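Local coordinates for Hut operon positive regulatory protein (Bacillus subtilis, PDB 4H4L) that binds regulatory mRNA sequences as a histidine-activated, hexameric antiterminator, suppressing transcription termination and switching on the hut operon for histidine utilization, at residues K36-K41 against T56-S61; A52-A57 against H73-A78; V86-M91 against G127-P132; M91-G94 against T99-L102. The protein carries 1 engineered substitution. All coordinates share one frame; numbering follows the deposited sequence.

Contact 1 of 4, residues K36-K41 against T56-S61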
loop_
_atom_site.group_PDB
_atom_site.type_symbol
_atom_site.label_atom_id
_atom_site.label_comp_id
_atom_site.label_asym_id
_atom_site.label_seq_id
_atom_site.Cartn_x
_atom_site.Cartn_y
_atom_site.Cartn_z
ATOM N N LYS A 36 7.995 -13.589 -29.279
ATOM C CA LYS A 36 9.126 -13.974 -28.459
ATOM C C LYS A 36 8.564 -14.526 -27.128
ATOM O O LYS A 36 7.704 -13.920 -26.495
ATOM C CB LYS A 36 10.020 -12.762 -28.248
ATOM C CG LYS A 36 11.464 -12.952 -28.698
ATOM C CD LYS A 36 11.579 -13.425 -30.140
ATOM C CE LYS A 36 12.976 -13.172 -30.680
ATOM N NZ LYS A 36 14.048 -13.887 -29.924
ATOM N N VAL A 37 9.010 -15.697 -26.710
ATOM C CA VAL A 37 8.356 -16.363 -25.590
ATOM C C VAL A 37 9.290 -17.211 -24.777
ATOM O O VAL A 37 10.146 -17.885 -25.311
ATOM C CB VAL A 37 7.138 -17.207 -26.024
ATOM C CG1 VAL A 37 7.548 -18.407 -26.868
ATOM C CG2 VAL A 37 6.335 -17.639 -24.804
ATOM N N CYS A 38 9.066 -17.204 -23.473
ATOM C CA CYS A 38 10.041 -17.665 -22.520
ATOM C C CYS A 38 9.339 -18.224 -21.282
ATOM O O CYS A 38 8.351 -17.666 -20.804
ATOM C CB CYS A 38 10.938 -16.473 -22.188
ATOM S SG CYS A 38 11.780 -16.554 -20.619
ATOM N N LEU A 39 9.846 -19.340 -20.775
ATOM C CA LEU A 39 9.243 -20.018 -19.624
ATOM C C LEU A 39 10.301 -20.324 -18.597
ATOM O O LEU A 39 11.487 -20.250 -18.901
ATOM C CB LEU A 39 8.576 -21.324 -20.056
ATOM C CG LEU A 39 7.398 -21.199 -21.018
ATOM C CD1 LEU A 39 6.723 -22.546 -21.155
ATOM C CD2 LEU A 39 6.407 -20.164 -20.526
ATOM N N GLY A 40 9.880 -20.674 -17.388
ATOM C CA GLY A 40 10.832 -20.999 -16.329
ATOM C C GLY A 40 10.209 -21.210 -14.967
ATOM O O GLY A 40 9.005 -21.061 -14.814
ATOM N N LYS A 41 11.058 -21.524 -13.985
ATOM C CA LYS A 41 10.650 -21.853 -12.624
ATOM C C LYS A 41 11.593 -21.315 -11.541
ATOM O O LYS A 41 12.815 -21.419 -11.624
ATOM C CB LYS A 41 10.529 -23.365 -12.449
ATOM C CG LYS A 41 9.154 -23.931 -12.758
ATOM C CD LYS A 41 9.148 -25.446 -12.579
ATOM C CE LYS A 41 9.864 -26.150 -13.736
ATOM N NZ LYS A 41 9.192 -25.932 -15.050
ATOM N N THR A 56 17.082 -12.725 -15.897
ATOM C CA THR A 56 18.059 -13.610 -16.518
ATOM C C THR A 56 17.432 -14.521 -17.597
ATOM O O THR A 56 17.944 -14.562 -18.706
ATOM C CB THR A 56 18.889 -14.394 -15.473
ATOM O OG1 THR A 56 19.506 -13.471 -14.567
ATOM C CG2 THR A 56 19.998 -15.203 -16.156
ATOM N N ALA A 57 16.327 -15.202 -17.306
ATOM C CA ALA A 57 15.712 -16.067 -18.316
ATOM C C ALA A 57 15.244 -15.322 -19.567
ATOM O O ALA A 57 15.345 -15.856 -20.660
ATOM C CB ALA A 57 14.576 -16.896 -17.733
ATOM N N SER A 58 14.739 -14.101 -19.408
ATOM C CA SER A 58 14.303 -13.295 -20.552
ATOM C C SER A 58 15.495 -12.743 -21.342
ATOM O O SER A 58 15.378 -12.408 -22.530
ATOM C CB SER A 58 13.425 -12.117 -20.098
ATOM O OG SER A 58 12.561 -12.475 -19.036
ATOM N N LYS A 59 16.629 -12.608 -20.667
ATOM C CA LYS A 59 17.851 -12.158 -21.327
ATOM C C LYS A 59 18.597 -13.299 -22.035
ATOM O O LYS A 59 19.067 -13.124 -23.157
ATOM C CB LYS A 59 18.776 -11.469 -20.332
ATOM C CG LYS A 59 18.492 -9.997 -20.087
ATOM C CD LYS A 59 18.968 -9.662 -18.676
ATOM C CE LYS A 59 19.686 -8.322 -18.593
ATOM N NZ LYS A 59 18.734 -7.174 -18.619
ATOM N N LYS A 60 18.724 -14.451 -21.371
ATOM C CA LYS A 60 19.392 -15.633 -21.959
ATOM C C LYS A 60 18.701 -16.046 -23.248
ATOM O O LYS A 60 19.360 -16.222 -24.273
ATOM C CB LYS A 60 19.475 -16.808 -20.979
ATOM N N SER A 61 17.374 -16.171 -23.201
ATOM C CA SER A 61 16.588 -16.260 -24.437
ATOM C C SER A 61 16.456 -14.882 -25.105
ATOM O O SER A 61 17.058 -13.875 -24.665
ATOM C CB SER A 61 15.235 -16.933 -24.216
ATOM O OG SER A 61 14.376 -16.138 -23.420
#
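Cys38 projects from strand 36-44 against the end of helix 47-60, and its sulfur settles beside the last turn. SG lies 3.6 Å from the carbonyl oxygen Ala57 O and 4.0 Å from the methyl Ala57 CB, so one atom touches both the backbone and the side chain of that residue. The torsion explains the reach: SG stands roughly anti to the backbone N of Cys38 (chi1 157°), which carries it off the strand toward Ala57 and leaves CB facing Ser61, with Cys38 CB 3.7 Å from Ser61 OG. The backbones are nearest at Cys38 and Ser58, whose CA atoms are 6.4 Å apart; Ser58 OG itself is hydrogen-bonded to Ile54 O, one turn back.

Ser61 is the first residue to leave helical geometry. With OG between its own backbone N and carbonyl carbon (chi1 68°), the hydroxyl turns back onto the helix and donates to Ala57 O at 2.9 Å, in the carbonyl plane with a C=O...OG angle of 149°. Ser61 N also donates to Ala57 O, at 3.3 Å, so two donors grip the oxygen next to the sulfur. An alanine here would remove the hydroxyl, probably leaving Ala57 O with one fewer donor and Cys38 CB with a thinner cover.

On its other face the strand carries Val37 and Leu39, which meet helices 9-17 and 26-32, so the outermost strand is covered by helices on both sides. No hydrogen bond crosses from strand to helix here: the hydroxyls of Ser58 and Ser61 are paired with carbonyls of their own helix, and the strand is met here by van der Waals contact alone.

Contact 2 of 4, residues A52-A57 against H73-A78. With ZN (zinc ion), chain N; HIS (histidine), chain M.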
loop_
_atom_site.group_PDB
_atom_site.type_symbol
_atom_site.label_atom_id
_atom_site.label_comp_id
_atom_site.label_asym_id
_atom_site.label_seq_id
_atom_site.Cartn_x
_atom_site.Cartn_y
_atom_site.Cartn_z
ATOM N N ALA A 52 14.985 -11.634 -10.407
ATOM C CA ALA A 52 16.320 -11.916 -10.960
ATOM C C ALA A 52 16.303 -13.087 -11.933
ATOM O O ALA A 52 16.708 -12.940 -13.088
ATOM C CB ALA A 52 17.301 -12.192 -9.828
ATOM N N ALA A 53 15.814 -14.243 -11.461
ATOM C CA ALA A 53 15.526 -15.402 -12.324
ATOM C C ALA A 53 14.840 -14.977 -13.627
ATOM O O ALA A 53 15.299 -15.322 -14.724
ATOM C CB ALA A 53 14.667 -16.429 -11.589
ATOM N N ILE A 54 13.771 -14.198 -13.506
ATOM C CA ILE A 54 13.001 -13.785 -14.672
ATOM C C ILE A 54 13.780 -12.826 -15.562
ATOM O O ILE A 54 13.609 -12.876 -16.762
ATOM C CB ILE A 54 11.649 -13.155 -14.303
ATOM C CG1 ILE A 54 10.717 -14.204 -13.672
ATOM C CG2 ILE A 54 10.986 -12.568 -15.545
ATOM C CD1 ILE A 54 9.468 -13.586 -13.051
ATOM N N GLU A 55 14.607 -11.954 -14.991
ATOM C CA GLU A 55 15.383 -11.018 -15.802
ATOM C C GLU A 55 16.375 -11.841 -16.606
ATOM O O GLU A 55 16.471 -11.703 -17.843
ATOM C CB GLU A 55 16.123 -10.025 -14.921
ATOM C CG GLU A 55 16.759 -8.849 -15.656
ATOM C CD GLU A 55 17.670 -8.001 -14.762
ATOM O OE1 GLU A 55 17.813 -8.288 -13.548
ATOM O OE2 GLU A 55 18.269 -7.039 -15.264
ATOM N N THR A 56 17.082 -12.725 -15.897
ATOM C CA THR A 56 18.059 -13.610 -16.518
ATOM C C THR A 56 17.432 -14.521 -17.597
ATOM O O THR A 56 17.944 -14.562 -18.706
ATOM C CB THR A 56 18.889 -14.394 -15.473
ATOM O OG1 THR A 56 19.506 -13.471 -14.567
ATOM C CG2 THR A 56 19.998 -15.203 -16.156
ATOM N N ALA A 57 16.327 -15.202 -17.306
ATOM C CA ALA A 57 15.712 -16.067 -18.316
ATOM C C ALA A 57 15.244 -15.322 -19.567
ATOM O O ALA A 57 15.345 -15.856 -20.660
ATOM C CB ALA A 57 14.576 -16.896 -17.733
ATOM N N HIS A 73 13.879 -1.866 -17.861
ATOM C CA HIS A 73 12.897 -1.071 -17.129
ATOM C C HIS A 73 11.466 -1.523 -17.363
ATOM O O HIS A 73 10.652 -1.498 -16.446
ATOM C CB HIS A 73 13.050 0.387 -17.468
ATOM C CG HIS A 73 12.222 1.288 -16.610
ATOM N ND1 HIS A 73 10.954 1.589 -16.905
ATOM C CD2 HIS A 73 12.531 1.979 -15.449
ATOM C CE1 HIS A 73 10.464 2.424 -15.976
ATOM N NE2 HIS A 73 11.432 2.661 -15.083
ATOM N N ALA A 74 11.153 -1.956 -18.579
ATOM C CA ALA A 74 9.832 -2.463 -18.874
ATOM C C ALA A 74 9.661 -3.794 -18.182
ATOM O O ALA A 74 8.642 -4.079 -17.564
ATOM C CB ALA A 74 9.660 -2.627 -20.382
ATOM N N LEU A 75 10.682 -4.628 -18.267
ATOM C CA LEU A 75 10.598 -5.947 -17.682
ATOM C C LEU A 75 10.620 -5.877 -16.148
ATOM O O LEU A 75 9.961 -6.696 -15.463
ATOM C CB LEU A 75 11.685 -6.848 -18.240
ATOM C CG LEU A 75 11.848 -8.235 -17.635
ATOM C CD1 LEU A 75 10.599 -9.054 -17.848
ATOM C CD2 LEU A 75 13.072 -8.874 -18.261
ATOM N N TYR A 76 11.315 -4.875 -15.613
ATOM C CA TYR A 76 11.347 -4.724 -14.189
ATOM C C TYR A 76 9.929 -4.423 -13.755
ATOM O O TYR A 76 9.333 -5.157 -12.941
ATOM C CB TYR A 76 12.292 -3.644 -13.733
ATOM C CG TYR A 76 12.292 -3.523 -12.234
ATOM C CD1 TYR A 76 12.912 -4.504 -11.418
ATOM C CD2 TYR A 76 11.651 -2.438 -11.609
ATOM C CE1 TYR A 76 12.875 -4.387 -10.024
ATOM C CE2 TYR A 76 11.627 -2.313 -10.237
ATOM C CZ TYR A 76 12.223 -3.277 -9.458
ATOM O OH TYR A 76 12.162 -3.115 -8.106
ATOM N N HIS A 77 9.348 -3.413 -14.385
ATOM C CA HIS A 77 8.047 -2.961 -13.992
ATOM C C HIS A 77 6.934 -3.906 -14.265
ATOM O O HIS A 77 5.987 -3.961 -13.472
ATOM C CB HIS A 77 7.774 -1.590 -14.556
ATOM C CG HIS A 77 8.491 -0.507 -13.808
ATOM N ND1 HIS A 77 8.051 -0.030 -12.643
ATOM C CD2 HIS A 77 9.668 0.162 -14.082
ATOM C CE1 HIS A 77 8.895 0.899 -12.189
ATOM N NE2 HIS A 77 9.881 1.032 -13.077
ATOM N N ALA A 78 7.027 -4.676 -15.348
ATOM C CA ALA A 78 5.933 -5.599 -15.683
ATOM C C ALA A 78 5.886 -6.693 -14.639
ATOM O O ALA A 78 4.822 -7.197 -14.275
ATOM C CB ALA A 78 6.123 -6.181 -17.060
HETATM ZN ZN ZN N . 11.182 2.741 -12.948
HETATM N N HIS M . 15.771 -2.808 -10.081
HETATM C CA HIS M . 14.896 -1.813 -10.746
HETATM C C HIS M . 15.378 -1.628 -12.121
HETATM O O HIS M . 15.462 -2.641 -12.796
HETATM C CB HIS M . 14.866 -0.465 -10.026
HETATM C CG HIS M . 13.775 0.459 -10.519
HETATM N ND1 HIS M . 12.941 1.144 -9.678
HETATM C CD2 HIS M . 13.361 0.751 -11.800
HETATM C CE1 HIS M . 12.073 1.853 -10.401
HETATM N NE2 HIS M . 12.336 1.599 -11.696
HETATM O OXT HIS M . 15.664 -0.507 -12.563
#
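Leu75 lays its branched end over the backbone of helix 47-60, CD2 resting 4.0 Å from Glu55 CA. CG stands anti to the backbone N (chi1 174°), which extends the side chain toward the neighbouring helix, and the second branch, Leu75 CD1, meets Ile54 CG2 at 4.2 Å. Beyond this pair, Ile54 reaches Phe104, Val106 and Leu125 while Leu75 reaches Ile121 and Val123, so the two helices sit side by side on one face of the four-stranded antiparallel sheet.

Helix 70-87 turns a different side to the ligand. His73 and His77, one turn apart, form an HxxxH metal motif: each gives NE2 to the zinc ion, with His73 NE2 at 2.1 Å. The bound histidine adds its own NE2, and His138 of a second subunit also binds the metal. Tyr76 supplies a platform, the ligand CA standing 3.1 Å above the centre of one ring face, while the amino N of the bound histidine is 3.3 Å from Tyr76 CE1. An alanine in place of Tyr76 would probably leave the ligand backbone without this support and Leu96 O of the second subunit without its hydroxyl partner. His73 ND1 is hydrogen-bonded to His147 ND1 of a third subunit.

Contact 3 of 4, residues V86-M91 against G127-P132. With HIS (histidine), chain Q.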
loop_
_atom_site.group_PDB
_atom_site.type_symbol
_atom_site.label_atom_id
_atom_site.label_comp_id
_atom_site.label_asym_id
_atom_site.label_seq_id
_atom_site.Cartn_x
_atom_site.Cartn_y
_atom_site.Cartn_z
ATOM N N VAL A 86 0.504 -11.874 -7.029
ATOM C CA VAL A 86 1.010 -12.923 -6.142
ATOM C C VAL A 86 0.929 -12.546 -4.660
ATOM O O VAL A 86 0.569 -13.386 -3.817
ATOM C CB VAL A 86 2.450 -13.306 -6.499
ATOM C CG1 VAL A 86 3.053 -14.220 -5.430
ATOM C CG2 VAL A 86 2.475 -13.963 -7.869
ATOM N N THR A 87 1.258 -11.293 -4.339
ATOM C CA THR A 87 1.523 -10.931 -2.945
ATOM C C THR A 87 0.368 -10.233 -2.225
ATOM O O THR A 87 0.281 -10.329 -1.016
ATOM C CB THR A 87 2.781 -10.095 -2.846
ATOM O OG1 THR A 87 2.583 -8.929 -3.628
ATOM C CG2 THR A 87 3.973 -10.854 -3.404
ATOM N N ARG A 88 -0.496 -9.531 -2.963
ATOM C CA ARG A 88 -1.767 -8.999 -2.441
ATOM C C ARG A 88 -1.670 -7.972 -1.281
ATOM O O ARG A 88 -2.239 -8.183 -0.208
ATOM C CB ARG A 88 -2.748 -10.153 -2.107
ATOM C CG ARG A 88 -3.432 -10.678 -3.379
ATOM C CD ARG A 88 -3.586 -12.187 -3.428
ATOM N NE ARG A 88 -2.318 -12.844 -3.143
ATOM C CZ ARG A 88 -2.047 -13.476 -2.001
ATOM N NH1 ARG A 88 -2.986 -13.537 -1.068
ATOM N NH2 ARG A 88 -0.849 -14.032 -1.794
ATOM N N GLY A 89 -0.949 -6.869 -1.507
ATOM C CA GLY A 89 -0.933 -5.758 -0.557
ATOM C C GLY A 89 0.418 -5.411 0.004
ATOM O O GLY A 89 0.781 -4.251 0.106
ATOM N N GLU A 90 1.167 -6.419 0.404
ATOM C CA GLU A 90 2.542 -6.217 0.812
ATOM C C GLU A 90 3.322 -7.147 -0.071
ATOM O O GLU A 90 3.032 -8.349 -0.122
ATOM C CB GLU A 90 2.752 -6.579 2.288
ATOM C CG GLU A 90 1.945 -5.717 3.268
ATOM C CD GLU A 90 2.311 -4.216 3.285
ATOM O OE1 GLU A 90 3.505 -3.846 3.079
ATOM O OE2 GLU A 90 1.381 -3.389 3.518
ATOM N N MET A 91 4.307 -6.587 -0.762
ATOM C CA MET A 91 5.093 -7.336 -1.726
ATOM C C MET A 91 6.300 -7.864 -0.990
ATOM O O MET A 91 7.433 -7.449 -1.257
ATOM C CB MET A 91 5.503 -6.451 -2.904
ATOM C CG MET A 91 5.789 -7.238 -4.170
ATOM S SD MET A 91 6.162 -6.181 -5.600
ATOM C CE MET A 91 4.529 -5.525 -5.923
ATOM N N GLY A 127 1.696 -20.447 -9.282
ATOM C CA GLY A 127 2.278 -21.395 -8.354
ATOM C C GLY A 127 1.651 -21.288 -6.988
ATOM O O GLY A 127 0.518 -20.890 -6.836
ATOM N N THR A 128 2.384 -21.667 -5.970
ATOM C CA THR A 128 1.842 -21.526 -4.645
ATOM C C THR A 128 2.575 -20.493 -3.791
ATOM O O THR A 128 3.671 -20.029 -4.137
ATOM C CB THR A 128 1.893 -22.836 -3.886
ATOM O OG1 THR A 128 3.244 -23.040 -3.479
ATOM C CG2 THR A 128 1.392 -23.977 -4.757
ATOM N N ILE A 129 1.909 -20.160 -2.687
ATOM C CA ILE A 129 2.371 -19.287 -1.652
ATOM C C ILE A 129 1.898 -19.963 -0.366
ATOM O O ILE A 129 0.816 -20.574 -0.340
ATOM C CB ILE A 129 1.766 -17.878 -1.819
ATOM C CG1 ILE A 129 2.477 -16.874 -0.892
ATOM C CG2 ILE A 129 0.240 -17.903 -1.662
ATOM C CD1 ILE A 129 2.392 -15.449 -1.379
ATOM N N GLY A 130 2.715 -19.890 0.685
ATOM C CA GLY A 130 2.413 -20.605 1.925
ATOM C C GLY A 130 3.542 -20.440 2.919
ATOM O O GLY A 130 4.507 -19.699 2.659
ATOM N N ALA A 131 3.412 -21.132 4.047
ATOM C CA ALA A 131 4.325 -20.989 5.166
ATOM C C ALA A 131 5.658 -21.599 4.819
ATOM O O ALA A 131 5.705 -22.488 3.958
ATOM C CB ALA A 131 3.751 -21.656 6.400
ATOM N N PRO A 132 6.751 -21.137 5.487
ATOM C CA PRO A 132 8.115 -21.591 5.164
ATOM C C PRO A 132 8.266 -23.107 5.181
ATOM O O PRO A 132 9.134 -23.637 4.487
ATOM C CB PRO A 132 8.967 -20.950 6.260
ATOM C CG PRO A 132 8.214 -19.711 6.595
ATOM C CD PRO A 132 6.775 -20.140 6.576
HETATM N N HIS Q . 2.624 -17.642 5.508
HETATM C CA HIS Q . 1.281 -17.736 4.880
HETATM C C HIS Q . 0.821 -19.103 5.110
HETATM O O HIS Q . 1.083 -19.581 6.200
HETATM C CB HIS Q . 1.343 -17.467 3.383
HETATM C CG HIS Q . 0.041 -16.960 2.769
HETATM N ND1 HIS Q . -0.028 -15.813 2.028
HETATM C CD2 HIS Q . -1.229 -17.471 2.791
HETATM C CE1 HIS Q . -1.273 -15.627 1.613
HETATM N NE2 HIS Q . -1.992 -16.641 2.057
HETATM O OXT HIS Q . 0.208 -19.727 4.237
#
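Ile129 points from strand 120-130 toward the turn that ends helix 70-87. From CB, the CG2 branch approaches the guanidinium, with Ile129 CG2 4.0 Å from Arg88 NH2. The other branch starts anti to the backbone N (chi1 -168°); its CG1 lies 4.0 Å from ND1 of the bound histidine. At the tip, Ile129 CD1 touches Arg88 NH2 at 3.6 Å, close to the guanidinium plane and at its edge, and it is 3.7 Å from Val86 O.

These residues line a pocket for L-histidine, set where the end of the strand faces the helix terminus. Gly130 CA approaches the ligand OXT and Ala131 CB its O, while Arg88 NH2 is 3.8 Å from the imidazole CE1. Arg88 comes from the direction opposite to Ile129, its chain bent at chi2 and chi3, which brings the guanidinium back to the helix end, edge-on to Val86 O. There NH2 donates to Val86 O at 2.6 Å, an N-H...O angle of 155° and almost in the guanidinium plane; NE adds a weak bond to the same oxygen. Arg88 NH1 forms a salt bridge with Glu81 OE1 of a neighbouring subunit.

Contact 4 of 4, residues M91-G94 against T99-L102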
loop_
_atom_site.group_PDB
_atom_site.type_symbol
_atom_site.label_atom_id
_atom_site.label_comp_id
_atom_site.label_asym_id
_atom_site.label_seq_id
_atom_site.Cartn_x
_atom_site.Cartn_y
_atom_site.Cartn_z
ATOM N N MET A 91 4.307 -6.587 -0.762
ATOM C CA MET A 91 5.093 -7.336 -1.726
ATOM C C MET A 91 6.300 -7.864 -0.990
ATOM O O MET A 91 7.433 -7.449 -1.257
ATOM C CB MET A 91 5.503 -6.451 -2.904
ATOM C CG MET A 91 5.789 -7.238 -4.170
ATOM S SD MET A 91 6.162 -6.181 -5.600
ATOM C CE MET A 91 4.529 -5.525 -5.923
ATOM N N LEU A 92 6.017 -8.780 -0.057
ATOM C CA LEU A 92 6.988 -9.387 0.830
ATOM C C LEU A 92 6.652 -10.852 0.962
ATOM O O LEU A 92 5.483 -11.215 1.032
ATOM C CB LEU A 92 6.891 -8.774 2.223
ATOM C CG LEU A 92 7.109 -7.269 2.351
ATOM C CD1 LEU A 92 6.329 -6.749 3.545
ATOM C CD2 LEU A 92 8.589 -6.980 2.490
ATOM N N LEU A 93 7.690 -11.678 1.012
ATOM C CA LEU A 93 7.552 -13.086 1.272
ATOM C C LEU A 93 8.141 -13.419 2.624
ATOM O O LEU A 93 7.453 -13.344 3.610
ATOM C CB LEU A 93 8.238 -13.890 0.166
ATOM C CG LEU A 93 7.688 -13.550 -1.219
ATOM C CD1 LEU A 93 8.553 -14.173 -2.314
ATOM C CD2 LEU A 93 6.235 -13.993 -1.347
ATOM N N GLY A 94 9.420 -13.784 2.658
ATOM C CA GLY A 94 10.115 -14.185 3.868
ATOM C C GLY A 94 9.976 -13.186 5.002
ATOM O O GLY A 94 9.768 -13.577 6.148
ATOM N N THR A 99 6.319 -17.874 1.490
ATOM C CA THR A 99 7.225 -18.255 0.426
ATOM C C THR A 99 6.447 -18.702 -0.790
ATOM O O THR A 99 5.267 -19.068 -0.658
ATOM C CB THR A 99 8.185 -19.352 0.905
ATOM O OG1 THR A 99 9.212 -19.522 -0.068
ATOM C CG2 THR A 99 7.471 -20.678 1.145
ATOM N N VAL A 100 7.099 -18.624 -1.955
ATOM C CA VAL A 100 6.514 -18.968 -3.247
ATOM C C VAL A 100 7.270 -20.081 -3.976
ATOM O O VAL A 100 8.486 -20.171 -3.933
ATOM C CB VAL A 100 6.492 -17.777 -4.208
ATOM C CG1 VAL A 100 5.497 -16.722 -3.767
ATOM C CG2 VAL A 100 7.877 -17.177 -4.332
ATOM N N GLY A 101 6.520 -20.925 -4.664
ATOM C CA GLY A 101 7.073 -21.791 -5.680
ATOM C C GLY A 101 6.344 -21.359 -6.942
ATOM O O GLY A 101 5.149 -21.694 -7.138
ATOM N N LEU A 102 7.027 -20.586 -7.793
ATOM C CA LEU A 102 6.359 -20.113 -8.987
ATOM C C LEU A 102 6.778 -20.869 -10.239
ATOM O O LEU A 102 7.723 -21.674 -10.226
ATOM C CB LEU A 102 6.544 -18.613 -9.153
ATOM C CG LEU A 102 5.892 -17.699 -8.110
ATOM C CD1 LEU A 102 6.180 -16.253 -8.468
ATOM C CD2 LEU A 102 4.388 -17.911 -8.028
#
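Leu93 and Val100 meet without any flat side-chain group between them: no ring, amide or guanidinium offers a face or an edge, and the evidence lies in two matched pairs of methyls. Leu93 CD1 is 3.7 Å from Val100 CG2, and Leu93 CD2 is also 3.7 Å from Val100 CG1, so the forked ends face each other branch to branch. The two side chains cross at about a right angle. Leu93 holds CG anti to its carbonyl carbon (chi1 -57°), which directs the fork at the strand, whereas Val100 keeps CG1 in the equivalent position (chi1 -70°) and thereby presents both methyls to the leucine.

The backbones come nearest at Leu93 and Thr99, with CA atoms 5.2 Å apart, yet no hydrogen bond links the two segments. Thr99 contributes chiefly its main chain, Leu93 CB standing 4.5 Å from Thr99 CA, while Thr99's own CB is directed away. Leu92 O takes a hydrogen bond from Arg98 NE in the short connection.

Here the connection from helix 70-87 to strand 99-109 packs back on the first residues of that strand, Leu93 entering the layer between helices and the four-stranded antiparallel sheet, where Val100 also touches Val86, Val50 and Ile129.

Contact 1 is only partly buried, at the outermost strand 36-44, whereas contacts 2, 3 and 4 are buried. Contacts 1 and 2 share helix 47-60, including Thr56 and Ala57, and touch through Ser58 OG and Leu75 CD2, 3.7 Å apart. Helix 70-87 serves contacts 2 and 3; each borders a bound histidine, through different pocket residues, with neighbouring subunits contributing to both pockets. Contacts 3 and 4 adjoin, since strands 120-130 and 99-109 are neighbours in the sheet. Chemistry follows place: sulfur and serine at the helix end, aliphatic packing in contact 2, with zinc and imidazoles on another side of the same helix, guanidinium and aliphatic atoms in contact 3, and aliphatic packing, chiefly methyl on methyl, in contact 4.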